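Local structure of SufC protein (Thermus thermophilus, 2D2E) at residues 4-9 and 47-52; 22-27 and 32-37; 213-218 and 223-228. The protein binds and hydrolyses ATP as an atypical cytoplasmic ABC-ATPase of the Suf system, which probably serves iron-sulfur cluster assembly. One frame throughout, in Å; residues are numbered along the deposited sequence.

Interaction 1. Residues 4-9 and 47-52; sequences LEIRDL and KILAGD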
ATOM      1  N   LEU A   4       4.795 -10.268   6.295  1.00 13.07           N
ATOM      2  CA  LEU A   4       4.677 -10.237   4.859  1.00 11.43           C
ATOM      3  C   LEU A   4       6.123 -10.305   4.374  1.00 11.42           C
ATOM      4  O   LEU A   4       6.926  -9.436   4.736  1.00 11.37           O
ATOM      5  CB  LEU A   4       4.009  -8.981   4.321  1.00 10.96           C
ATOM      6  CG  LEU A   4       3.971  -8.838   2.799  1.00 10.97           C
ATOM      7  CD1 LEU A   4       3.158  -9.967   2.186  1.00 13.27           C
ATOM      8  CD2 LEU A   4       3.390  -7.493   2.409  1.00  9.98           C
ATOM      9  N   GLU A   5       6.493 -11.308   3.595  1.00 11.70           N
ATOM     10  CA  GLU A   5       7.886 -11.426   3.204  1.00 14.80           C
ATOM     11  C   GLU A   5       8.075 -11.612   1.715  1.00 16.26           C
ATOM     12  O   GLU A   5       7.411 -12.425   1.091  1.00 15.97           O
ATOM     13  CB  GLU A   5       8.552 -12.605   3.950  1.00 14.47           C
ATOM     14  CG  GLU A   5       9.882 -13.018   3.342  1.00 18.02           C
ATOM     15  CD  GLU A   5      10.652 -14.076   4.150  1.00 22.85           C
ATOM     16  OE1 GLU A   5      10.007 -14.983   4.725  1.00 19.62           O
ATOM     17  OE2 GLU A   5      11.897 -13.990   4.198  1.00 20.57           O
ATOM     18  N   ILE A   6       8.967 -10.846   1.126  1.00 13.47           N
ATOM     19  CA  ILE A   6       9.391 -10.965  -0.241  1.00 12.89           C
ATOM     20  C   ILE A   6      10.706 -11.678  -0.109  1.00 12.61           C
ATOM     21  O   ILE A   6      11.625 -11.175   0.561  1.00 13.23           O
ATOM     22  CB  ILE A   6       9.537  -9.610  -0.946  1.00 11.70           C
ATOM     23  CG1 ILE A   6       8.193  -8.882  -0.975  1.00 17.12           C
ATOM     24  CG2 ILE A   6      10.058  -9.782  -2.365  1.00 16.77           C
ATOM     25  CD1 ILE A   6       7.967  -7.942   0.188  1.00 23.75           C
ATOM     26  N   ARG A   7      10.842 -12.853  -0.732  1.00 11.90           N
ATOM     27  CA  ARG A   7      12.052 -13.656  -0.602  1.00 16.66           C
ATOM     28  C   ARG A   7      12.731 -13.996  -1.931  1.00 15.14           C
ATOM     29  O   ARG A   7      12.159 -14.671  -2.786  1.00 18.11           O
ATOM     30  CB  ARG A   7      11.726 -14.945   0.128  1.00 18.51           C
ATOM     31  CG  ARG A   7      12.900 -15.913   0.252  1.00 17.45           C
ATOM     32  CD  ARG A   7      13.828 -15.460   1.359  1.00 23.21           C
ATOM     33  NE  ARG A   7      14.891 -16.434   1.615  1.00 22.89           N
ATOM     34  CZ  ARG A   7      16.155 -16.279   1.223  1.00 28.58           C
ATOM     35  NH1 ARG A   7      16.523 -15.186   0.553  1.00 25.17           N
ATOM     36  NH2 ARG A   7      17.055 -17.221   1.498  1.00 21.41           N
ATOM     37  N   ASP A   8      13.969 -13.531  -2.075  1.00 15.84           N
ATOM     38  CA  ASP A   8      14.798 -13.787  -3.267  1.00 21.46           C
ATOM     39  C   ASP A   8      14.006 -13.614  -4.554  1.00 21.88           C
ATOM     40  O   ASP A   8      14.000 -14.500  -5.413  1.00 16.23           O
ATOM     41  CB  ASP A   8      15.383 -15.189  -3.181  1.00 22.85           C
ATOM     42  CG  ASP A   8      16.359 -15.538  -4.277  1.00 27.50           C
ATOM     43  OD1 ASP A   8      17.210 -14.688  -4.619  1.00 26.60           O
ATOM     44  OD2 ASP A   8      16.289 -16.672  -4.798  1.00 30.81           O
ATOM     45  N   LEU A   9      13.344 -12.466  -4.679  1.00 18.96           N
ATOM     46  CA  LEU A   9      12.503 -12.223  -5.835  1.00 20.28           C
ATOM     47  C   LEU A   9      13.216 -11.664  -7.056  1.00 18.00           C
ATOM     48  O   LEU A   9      13.884 -10.641  -6.972  1.00 18.89           O
ATOM     49  CB  LEU A   9      11.358 -11.276  -5.445  1.00 15.98           C
ATOM     50  CG  LEU A   9      10.285 -11.068  -6.505  1.00 19.85           C
ATOM     51  CD1 LEU A   9       9.519 -12.380  -6.716  1.00 26.11           C
ATOM     52  CD2 LEU A   9       9.325  -9.977  -6.059  1.00 19.60           C
ATOM     53  N   LYS A  47       3.702  -3.326  -7.932  1.00 12.98           N
ATOM     54  CA  LYS A  47       2.782  -3.859  -8.927  1.00 15.22           C
ATOM     55  C   LYS A  47       2.763  -5.380  -8.902  1.00 14.97           C
ATOM     56  O   LYS A  47       1.703  -5.996  -9.096  1.00 16.84           O
ATOM     57  CB  LYS A  47       3.171  -3.356 -10.312  1.00 17.27           C
ATOM     58  CG  LYS A  47       2.972  -1.864 -10.481  1.00 18.78           C
ATOM     59  CD  LYS A  47       3.479  -1.394 -11.841  1.00 22.23           C
ATOM     60  CE  LYS A  47       3.277   0.108 -12.001  1.00 31.41           C
ATOM     61  NZ  LYS A  47       3.775   0.619 -13.311  1.00 34.77           N
ATOM     62  N   ILE A  48       3.929  -5.976  -8.666  1.00 15.39           N
ATOM     63  CA  ILE A  48       4.042  -7.425  -8.596  1.00 15.04           C
ATOM     64  C   ILE A  48       3.310  -7.911  -7.356  1.00 16.33           C
ATOM     65  O   ILE A  48       2.664  -8.954  -7.388  1.00 15.63           O
ATOM     66  CB  ILE A  48       5.512  -7.850  -8.586  1.00 14.83           C
ATOM     67  CG1 ILE A  48       6.106  -7.559  -9.969  1.00 13.25           C
ATOM     68  CG2 ILE A  48       5.653  -9.331  -8.210  1.00 18.29           C
ATOM     69  CD1 ILE A  48       7.565  -7.900 -10.112  1.00 18.31           C
ATOM     70  N   LEU A  49       3.394  -7.155  -6.259  1.00 14.52           N
ATOM     71  CA  LEU A  49       2.659  -7.552  -5.040  1.00 16.23           C
ATOM     72  C   LEU A  49       1.161  -7.539  -5.306  1.00 18.30           C
ATOM     73  O   LEU A  49       0.421  -8.350  -4.764  1.00 23.27           O
ATOM     74  CB  LEU A  49       2.959  -6.600  -3.876  1.00 16.20           C
ATOM     75  CG  LEU A  49       4.260  -6.946  -3.158  1.00 14.63           C
ATOM     76  CD1 LEU A  49       4.811  -5.694  -2.456  1.00 14.26           C
ATOM     77  CD2 LEU A  49       4.013  -8.097  -2.168  1.00 20.43           C
ATOM     78  N   ALA A  50       0.724  -6.605  -6.135  1.00 16.48           N
ATOM     79  CA  ALA A  50      -0.688  -6.482  -6.479  1.00 21.71           C
ATOM     80  C   ALA A  50      -1.122  -7.628  -7.383  1.00 24.31           C
ATOM     81  O   ALA A  50      -2.290  -8.010  -7.393  1.00 25.38           O
ATOM     82  CB  ALA A  50      -0.937  -5.160  -7.170  1.00 18.36           C
ATOM     83  N   GLY A  51      -0.172  -8.176  -8.129  1.00 20.36           N
ATOM     84  CA  GLY A  51      -0.486  -9.263  -9.040  1.00 18.82           C
ATOM     85  C   GLY A  51      -0.546  -8.846 -10.503  1.00 23.60           C
ATOM     86  O   GLY A  51      -1.164  -9.532 -11.312  1.00 21.64           O
ATOM     87  N   ASP A  52       0.099  -7.731 -10.847  1.00 24.05           N
ATOM     88  CA  ASP A  52       0.126  -7.220 -12.224  1.00 24.78           C
ATOM     89  C   ASP A  52       0.649  -8.301 -13.165  1.00 24.78           C
ATOM     90  O   ASP A  52       1.823  -8.650 -13.128  1.00 26.60           O
ATOM     91  CB  ASP A  52       1.041  -5.991 -12.303  1.00 22.81           C
ATOM     92  CG  ASP A  52       0.885  -5.227 -13.608  1.00 31.83           C
ATOM     93  OD1 ASP A  52       0.901  -5.865 -14.680  1.00 34.10           O
ATOM     94  OD2 ASP A  52       0.748  -3.988 -13.556  1.00 31.20           O
TER
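Ile6 and Leu49, and beside them Leu9 and Ile48, join a strand to a helix end through just two apolar touches, with no hydrogen bond between the two segments. In the first, Ile6 CG1 meets Leu49 CD2 at 4.4 Å; in the second, Leu9 CD2 meets Ile48 CG2 at 4.3 Å. The side chains span most of the separation, since the CA atoms of Ile6 and Leu49 stand 8.9 Å apart. Leu9 extends toward the helix with CG anti to its own N (chi1 -172°), which carries CD2 up to the branch methyl of Ile48. Asp8 and Leu9 both face Val22 in a G1 beta bulge, where the chain turns a corner. Helix 42-50 is the one that follows the P-loop in ABC ATPases, and here its last turn packs against strand 3-13 of the antiparallel sheet. Thr44, an ADP-binding residue of this protein (no nucleotide is bound here), lies near Ile48 on the same helix. The helix closes in a Schellman motif: Gly51, with positive phi, is its C-prime residue, Asp52 N bonds to Lys47 O at 2.9 Å, and Gly51 N bonds weakly to Ile48 O. Arg77 reaches the same end, its NH1 bonded to the carbonyl oxygens of Ile48 and Leu49. Around the apolar pairs, Leu19 touches both Leu9 and Ile48, while Ile62 and Val166 border Leu49.

Interaction 2. Residues 22-27 and 32-37; sequences VNLVVP and HALMGP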
ATOM      1  N   VAL A  22      15.118  -9.398  -4.505  1.00 16.30           N
ATOM      2  CA  VAL A  22      14.520  -8.564  -3.470  1.00 13.39           C
ATOM      3  C   VAL A  22      14.246  -9.384  -2.217  1.00 12.02           C
ATOM      4  O   VAL A  22      13.635 -10.440  -2.293  1.00 16.58           O
ATOM      5  CB  VAL A  22      13.181  -7.973  -3.956  1.00 15.36           C
ATOM      6  CG1 VAL A  22      12.523  -7.159  -2.817  1.00 19.50           C
ATOM      7  CG2 VAL A  22      13.411  -7.058  -5.156  1.00 16.72           C
ATOM      8  N   ASN A  23      14.750  -8.908  -1.086  1.00 13.68           N
ATOM      9  CA  ASN A  23      14.498  -9.549   0.208  1.00 14.20           C
ATOM     10  C   ASN A  23      13.975  -8.426   1.091  1.00 16.05           C
ATOM     11  O   ASN A  23      14.689  -7.470   1.356  1.00 14.27           O
ATOM     12  CB  ASN A  23      15.783 -10.133   0.776  1.00 15.78           C
ATOM     13  CG  ASN A  23      16.230 -11.348  -0.001  1.00 16.20           C
ATOM     14  OD1 ASN A  23      15.503 -12.336  -0.082  1.00 19.25           O
ATOM     15  ND2 ASN A  23      17.413 -11.268  -0.606  1.00 19.40           N
ATOM     16  N   LEU A  24      12.720  -8.542   1.527  1.00 16.42           N
ATOM     17  CA  LEU A  24      12.098  -7.494   2.325  1.00 14.03           C
ATOM     18  C   LEU A  24      11.042  -8.124   3.215  1.00 10.59           C
ATOM     19  O   LEU A  24      10.120  -8.746   2.716  1.00 12.62           O
ATOM     20  CB  LEU A  24      11.445  -6.463   1.379  1.00 12.30           C
ATOM     21  CG  LEU A  24      11.100  -5.064   1.931  1.00 12.09           C
ATOM     22  CD1 LEU A  24      10.873  -4.101   0.774  1.00 11.96           C
ATOM     23  CD2 LEU A  24       9.863  -5.121   2.805  1.00 14.86           C
ATOM     24  N   VAL A  25      11.183  -7.954   4.528  1.00 11.63           N
ATOM     25  CA  VAL A  25      10.220  -8.509   5.492  1.00 12.20           C
ATOM     26  C   VAL A  25       9.516  -7.420   6.291  1.00  9.62           C
ATOM     27  O   VAL A  25      10.182  -6.555   6.854  1.00 12.33           O
ATOM     28  CB  VAL A  25      10.939  -9.431   6.525  1.00 15.57           C
ATOM     29  CG1 VAL A  25       9.968  -9.892   7.589  1.00 16.88           C
ATOM     30  CG2 VAL A  25      11.506 -10.652   5.824  1.00 15.51           C
ATOM     31  N   VAL A  26       8.185  -7.450   6.338  1.00  9.74           N
ATOM     32  CA  VAL A  26       7.434  -6.485   7.154  1.00  8.15           C
ATOM     33  C   VAL A  26       6.650  -7.273   8.210  1.00  8.54           C
ATOM     34  O   VAL A  26       5.668  -7.949   7.894  1.00 11.86           O
ATOM     35  CB  VAL A  26       6.417  -5.669   6.338  1.00  9.23           C
ATOM     36  CG1 VAL A  26       5.717  -4.643   7.253  1.00 13.08           C
ATOM     37  CG2 VAL A  26       7.126  -4.922   5.203  1.00 10.94           C
ATOM     38  N   PRO A  27       7.072  -7.196   9.481  1.00 10.57           N
ATOM     39  CA  PRO A  27       6.337  -7.933  10.523  1.00 10.79           C
ATOM     40  C   PRO A  27       4.949  -7.342  10.730  1.00 12.41           C
ATOM     41  O   PRO A  27       4.778  -6.128  10.667  1.00 10.59           O
ATOM     42  CB  PRO A  27       7.190  -7.724  11.772  1.00 12.42           C
ATOM     43  CG  PRO A  27       8.597  -7.509  11.229  1.00 15.50           C
ATOM     44  CD  PRO A  27       8.309  -6.600  10.018  1.00 11.48           C
ATOM     45  N   HIS A  32       6.545  -0.121   7.540  1.00 10.35           N
ATOM     46  CA  HIS A  32       7.854   0.112   6.939  1.00 10.15           C
ATOM     47  C   HIS A  32       7.749   1.004   5.714  1.00  9.11           C
ATOM     48  O   HIS A  32       6.661   1.159   5.128  1.00 10.17           O
ATOM     49  CB  HIS A  32       8.472  -1.203   6.496  1.00 12.52           C
ATOM     50  CG  HIS A  32       8.878  -2.085   7.626  1.00 10.57           C
ATOM     51  ND1 HIS A  32       9.760  -3.130   7.459  1.00  9.97           N
ATOM     52  CD2 HIS A  32       8.503  -2.105   8.929  1.00 10.10           C
ATOM     53  CE1 HIS A  32       9.910  -3.759   8.615  1.00 11.71           C
ATOM     54  NE2 HIS A  32       9.157  -3.158   9.520  1.00 10.07           N
ATOM     55  N   ALA A  33       8.893   1.571   5.340  1.00  9.69           N
ATOM     56  CA  ALA A  33       9.010   2.406   4.147  1.00  6.98           C
ATOM     57  C   ALA A  33       9.955   1.723   3.139  1.00  9.54           C
ATOM     58  O   ALA A  33      10.937   1.073   3.542  1.00 11.25           O
ATOM     59  CB  ALA A  33       9.592   3.797   4.537  1.00 10.17           C
ATOM     60  N   LEU A  34       9.655   1.867   1.838  1.00  9.35           N
ATOM     61  CA  LEU A  34      10.521   1.360   0.769  1.00  7.41           C
ATOM     62  C   LEU A  34      10.794   2.584  -0.104  1.00  9.04           C
ATOM     63  O   LEU A  34       9.887   3.112  -0.757  1.00 10.15           O
ATOM     64  CB  LEU A  34       9.841   0.277  -0.083  1.00 10.90           C
ATOM     65  CG  LEU A  34      10.690  -0.180  -1.289  1.00  9.28           C
ATOM     66  CD1 LEU A  34      12.078  -0.687  -0.870  1.00 12.61           C
ATOM     67  CD2 LEU A  34       9.916  -1.254  -2.026  1.00 11.45           C
ATOM     68  N   MET A  35      12.046   3.022  -0.085  1.00  8.58           N
ATOM     69  CA  MET A  35      12.480   4.198  -0.833  1.00  8.45           C
ATOM     70  C   MET A  35      13.442   3.796  -1.934  1.00 11.27           C
ATOM     71  O   MET A  35      13.881   2.648  -2.014  1.00 13.81           O
ATOM     72  CB  MET A  35      13.184   5.178   0.117  1.00 12.27           C
ATOM     73  CG  MET A  35      12.295   5.682   1.228  1.00 17.60           C
ATOM     74  SD  MET A  35      13.135   6.930   2.220  1.00 14.97           S
ATOM     75  CE  MET A  35      13.249   8.262   1.048  1.00 16.54           C
ATOM     76  N   GLY A  36      13.757   4.748  -2.798  1.00 11.86           N
ATOM     77  CA  GLY A  36      14.712   4.454  -3.844  1.00 13.22           C
ATOM     78  C   GLY A  36      14.579   5.415  -5.002  1.00  9.36           C
ATOM     79  O   GLY A  36      13.619   6.187  -5.073  1.00 12.95           O
ATOM     80  N   PRO A  37      15.553   5.412  -5.913  1.00 13.31           N
ATOM     81  CA  PRO A  37      15.502   6.285  -7.083  1.00 21.22           C
ATOM     82  C   PRO A  37      14.325   5.742  -7.910  1.00 22.36           C
ATOM     83  O   PRO A  37      13.997   4.556  -7.811  1.00 25.28           O
ATOM     84  CB  PRO A  37      16.838   6.009  -7.776  1.00 21.61           C
ATOM     85  CG  PRO A  37      17.745   5.566  -6.651  1.00 22.02           C
ATOM     86  CD  PRO A  37      16.838   4.689  -5.828  1.00 16.40           C
TER
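Val26 and His32 make the principal contact between strands 22-27 and 32-35, a CH-pi interaction in which Val26 CG1 sits over the centre of the imidazole, 4.1 Å from its centroid and 12° off the ring normal. The other methyl of this valine, CG2, lies 3.9 Å from His32 ND1. The ring is brought there by a first torsion that puts CG anti to the carbonyl carbon (chi1 -69°). Two further approaches to the ring are oblique: Pro27 CD lies 3.6 Å from His32 CE1, the two side chains crossing at about a right angle, and, from the backbone, the carbonyl oxygen Val25 O comes to 3.3 Å from His32 CE1. A purely aliphatic contact lies further along, where Leu24 CD1 meets Leu34 CD1 at 4.0 Å, with Leu197 touching both leucines. No hydrogen bond links the two strands, whose axes pass 8.8 Å apart at 156°; they belong to different sheets of the ABC ATPase domain, and strand 31-35 runs on into the P-loop. The polar bonds of the imidazole go to other partners, NE2 to Glu30 OE1 and ND1 to His215 NE2. Replacing His32 with an alanine would probably leave Glu30 and His215 without their ring partner and open a gap beneath the Val26 methyl. The chemistry thus implies a divided role for the buried histidine: its face accepts an apolar methyl, while its two nitrogens, held by bonds on both sides, fix how the ring is turned.

Interaction 3. Residues 213-218 and 223-228; sequences KVHVMM and VATGGP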
ATOM      1  N   LYS A 213      10.980   0.753  10.142  1.00 12.98           N
ATOM      2  CA  LYS A 213      12.164   0.364   9.367  1.00 10.28           C
ATOM      3  C   LYS A 213      12.053   0.977   7.974  1.00 11.43           C
ATOM      4  O   LYS A 213      10.946   1.139   7.448  1.00 12.11           O
ATOM      5  CB  LYS A 213      12.253  -1.171   9.257  1.00 10.49           C
ATOM      6  CG  LYS A 213      13.532  -1.693   8.565  1.00 16.56           C
ATOM      7  CD  LYS A 213      13.635  -3.209   8.756  1.00 16.49           C
ATOM      8  CE  LYS A 213      14.868  -3.823   8.117  1.00 23.43           C
ATOM      9  NZ  LYS A 213      14.916  -5.303   8.428  1.00 22.70           N
ATOM     10  N   VAL A 214      13.200   1.354   7.422  1.00 10.33           N
ATOM     11  CA  VAL A 214      13.305   1.911   6.082  1.00 10.97           C
ATOM     12  C   VAL A 214      14.185   0.996   5.232  1.00  9.22           C
ATOM     13  O   VAL A 214      15.290   0.629   5.656  1.00 12.82           O
ATOM     14  CB  VAL A 214      13.959   3.305   6.118  1.00 11.11           C
ATOM     15  CG1 VAL A 214      14.200   3.801   4.680  1.00 11.58           C
ATOM     16  CG2 VAL A 214      13.067   4.264   6.893  1.00 10.47           C
ATOM     17  N   HIS A 215      13.686   0.607   4.057  1.00  9.33           N
ATOM     18  CA  HIS A 215      14.437  -0.234   3.100  1.00 10.52           C
ATOM     19  C   HIS A 215      14.708   0.665   1.901  1.00 10.96           C
ATOM     20  O   HIS A 215      13.824   1.414   1.498  1.00 10.95           O
ATOM     21  CB  HIS A 215      13.575  -1.402   2.613  1.00 12.13           C
ATOM     22  CG  HIS A 215      12.981  -2.220   3.712  1.00 12.75           C
ATOM     23  ND1 HIS A 215      13.521  -3.420   4.133  1.00 10.79           N
ATOM     24  CD2 HIS A 215      11.887  -2.007   4.481  1.00 12.15           C
ATOM     25  CE1 HIS A 215      12.785  -3.912   5.115  1.00 12.57           C
ATOM     26  NE2 HIS A 215      11.787  -3.074   5.346  1.00 11.01           N
ATOM     27  N   VAL A 216      15.918   0.606   1.335  1.00 11.08           N
ATOM     28  CA  VAL A 216      16.207   1.433   0.161  1.00 11.29           C
ATOM     29  C   VAL A 216      16.580   0.529  -1.008  1.00 13.32           C
ATOM     30  O   VAL A 216      17.476  -0.329  -0.892  1.00 12.92           O
ATOM     31  CB  VAL A 216      17.361   2.416   0.395  1.00 14.64           C
ATOM     32  CG1 VAL A 216      17.467   3.363  -0.822  1.00 14.38           C
ATOM     33  CG2 VAL A 216      17.129   3.214   1.658  1.00 14.89           C
ATOM     34  N   MET A 217      15.889   0.717  -2.132  1.00 11.75           N
ATOM     35  CA  MET A 217      16.126  -0.104  -3.312  1.00 12.42           C
ATOM     36  C   MET A 217      16.844   0.598  -4.450  1.00 18.90           C
ATOM     37  O   MET A 217      16.418   1.660  -4.906  1.00 18.91           O
ATOM     38  CB  MET A 217      14.782  -0.676  -3.829  1.00 16.05           C
ATOM     39  CG  MET A 217      14.912  -1.666  -4.996  1.00 20.06           C
ATOM     40  SD  MET A 217      13.370  -2.567  -5.408  1.00 25.54           S
ATOM     41  CE  MET A 217      12.768  -2.940  -3.856  1.00 27.64           C
ATOM     42  N   MET A 218      17.949   0.000  -4.889  1.00 13.36           N
ATOM     43  CA  MET A 218      18.706   0.509  -6.022  1.00 13.12           C
ATOM     44  C   MET A 218      19.093  -0.683  -6.871  1.00 13.50           C
ATOM     45  O   MET A 218      19.404  -1.769  -6.352  1.00 16.84           O
ATOM     46  CB  MET A 218      19.965   1.220  -5.564  1.00 16.76           C
ATOM     47  CG  MET A 218      19.682   2.451  -4.722  1.00 18.90           C
ATOM     48  SD  MET A 218      21.257   3.210  -4.310  1.00 25.22           S
ATOM     49  CE  MET A 218      20.745   4.429  -3.199  1.00 24.99           C
ATOM     50  N   VAL A 223      19.542  -2.357  -0.964  1.00 14.16           N
ATOM     51  CA  VAL A 223      20.970  -2.165  -0.687  1.00 16.10           C
ATOM     52  C   VAL A 223      21.263  -1.605   0.689  1.00 18.29           C
ATOM     53  O   VAL A 223      22.421  -1.536   1.107  1.00 19.00           O
ATOM     54  CB  VAL A 223      21.615  -1.254  -1.750  1.00 14.51           C
ATOM     55  CG1 VAL A 223      21.475  -1.916  -3.120  1.00 17.98           C
ATOM     56  CG2 VAL A 223      20.958   0.145  -1.731  1.00 14.47           C
ATOM     57  N   ALA A 224      20.218  -1.206   1.401  1.00 18.66           N
ATOM     58  CA  ALA A 224      20.387  -0.670   2.742  1.00 16.10           C
ATOM     59  C   ALA A 224      19.087  -0.658   3.499  1.00 16.34           C
ATOM     60  O   ALA A 224      18.012  -0.531   2.906  1.00 16.30           O
ATOM     61  CB  ALA A 224      20.940   0.742   2.698  1.00 15.79           C
ATOM     62  N   THR A 225      19.198  -0.782   4.820  1.00 15.48           N
ATOM     63  CA  THR A 225      18.034  -0.736   5.699  1.00 14.17           C
ATOM     64  C   THR A 225      18.448   0.007   6.952  1.00 17.39           C
ATOM     65  O   THR A 225      19.645   0.069   7.290  1.00 20.31           O
ATOM     66  CB  THR A 225      17.539  -2.118   6.124  1.00 19.09           C
ATOM     67  OG1 THR A 225      18.539  -2.734   6.944  1.00 19.27           O
ATOM     68  CG2 THR A 225      17.248  -2.999   4.918  1.00 15.42           C
ATOM     69  N   GLY A 226      17.472   0.592   7.628  1.00 11.74           N
ATOM     70  CA  GLY A 226      17.746   1.324   8.856  1.00 16.92           C
ATOM     71  C   GLY A 226      16.483   1.859   9.484  1.00 15.69           C
ATOM     72  O   GLY A 226      15.381   1.457   9.098  1.00 15.65           O
ATOM     73  N   GLY A 227      16.632   2.740  10.472  1.00 14.19           N
ATOM     74  CA  GLY A 227      15.461   3.340  11.087  1.00 13.92           C
ATOM     75  C   GLY A 227      15.095   4.596  10.307  1.00 14.48           C
ATOM     76  O   GLY A 227      15.622   4.834   9.200  1.00 14.12           O
ATOM     77  N   PRO A 228      14.194   5.429  10.846  1.00 16.68           N
ATOM     78  CA  PRO A 228      13.753   6.670  10.206  1.00 15.77           C
ATOM     79  C   PRO A 228      14.920   7.601   9.858  1.00 16.55           C
ATOM     80  O   PRO A 228      14.842   8.388   8.902  1.00 14.45           O
ATOM     81  CB  PRO A 228      12.837   7.303  11.255  1.00 19.05           C
ATOM     82  CG  PRO A 228      12.336   6.140  12.043  1.00 17.84           C
ATOM     83  CD  PRO A 228      13.520   5.221  12.141  1.00 18.36           C
TER
HETATM   84  O   HOH W   1      17.547  -5.575   7.591  1.00 49.57           O
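Val214 to Val216 pair with Ala224 to Gly226 as antiparallel strands, the axes of these short segments 4.7 Å apart and at 170°, with His215-Thr225 as the non-hydrogen-bonded pair between the hydrogen-bonded Val214-Gly226 and Val216-Ala224. Val214 N bonds to Gly226 O at 2.8 Å, with the donor tilted 24° from the carbonyl plane, whereas Val223 N meets Val216 O almost head-on (C=O...N 173°). Between them, Thr225 CA comes to 3.1 Å from Val214 O in a CA-H...O contact. The strands form a beta hairpin at one margin of the mixed sheet in the ABC ATPase domain, with strand 213-218 bonded on its other side to strand 31-35, which leads into the P-loop. Val214 and Val216 turn to the sheet face covered by helix 228-237. His215 lies on the reverse face beside His32, where Thr225 CG2 touches its ND1 at 3.8 Å. Lys213, extended beyond CG, crosses Thr225 obliquely and brings CE to 3.7 Å from Thr225 CB. One water joins the ends of these side chains: it accepts from Lys213 NZ at 2.8 Å and hydrogen-bonds to Thr225 OG1. Toward the turn, Met218 CG meets Val223 CG2 at 4.0 Å, the side chains crossing nearly at right angles.

How the interactions relate
The three contacts illustrate how the two sheets and the P-loop helix of an ABC ATPase domain are joined. Along the chain, interaction 2 is nested inside the loop closed by interaction 1, and interaction 3 follows both. Interactions 1 and 2 have centres about 11 Å apart and share the antiparallel sheet, in which strands 3-13 and 16-27 are neighbours. Interactions 2 and 3, about 7 Å apart between centres, meet in the mixed sheet, where strands 31-35 and 213-218 run side by side. Interactions 1 and 3 do not touch; their centres are about 17 Å apart. Strand 31-35 leads into the ADP-binding P-loop and helix 42-50 begins with its last residues, so interactions 2 and 1 tie its two ends to the antiparallel sheet.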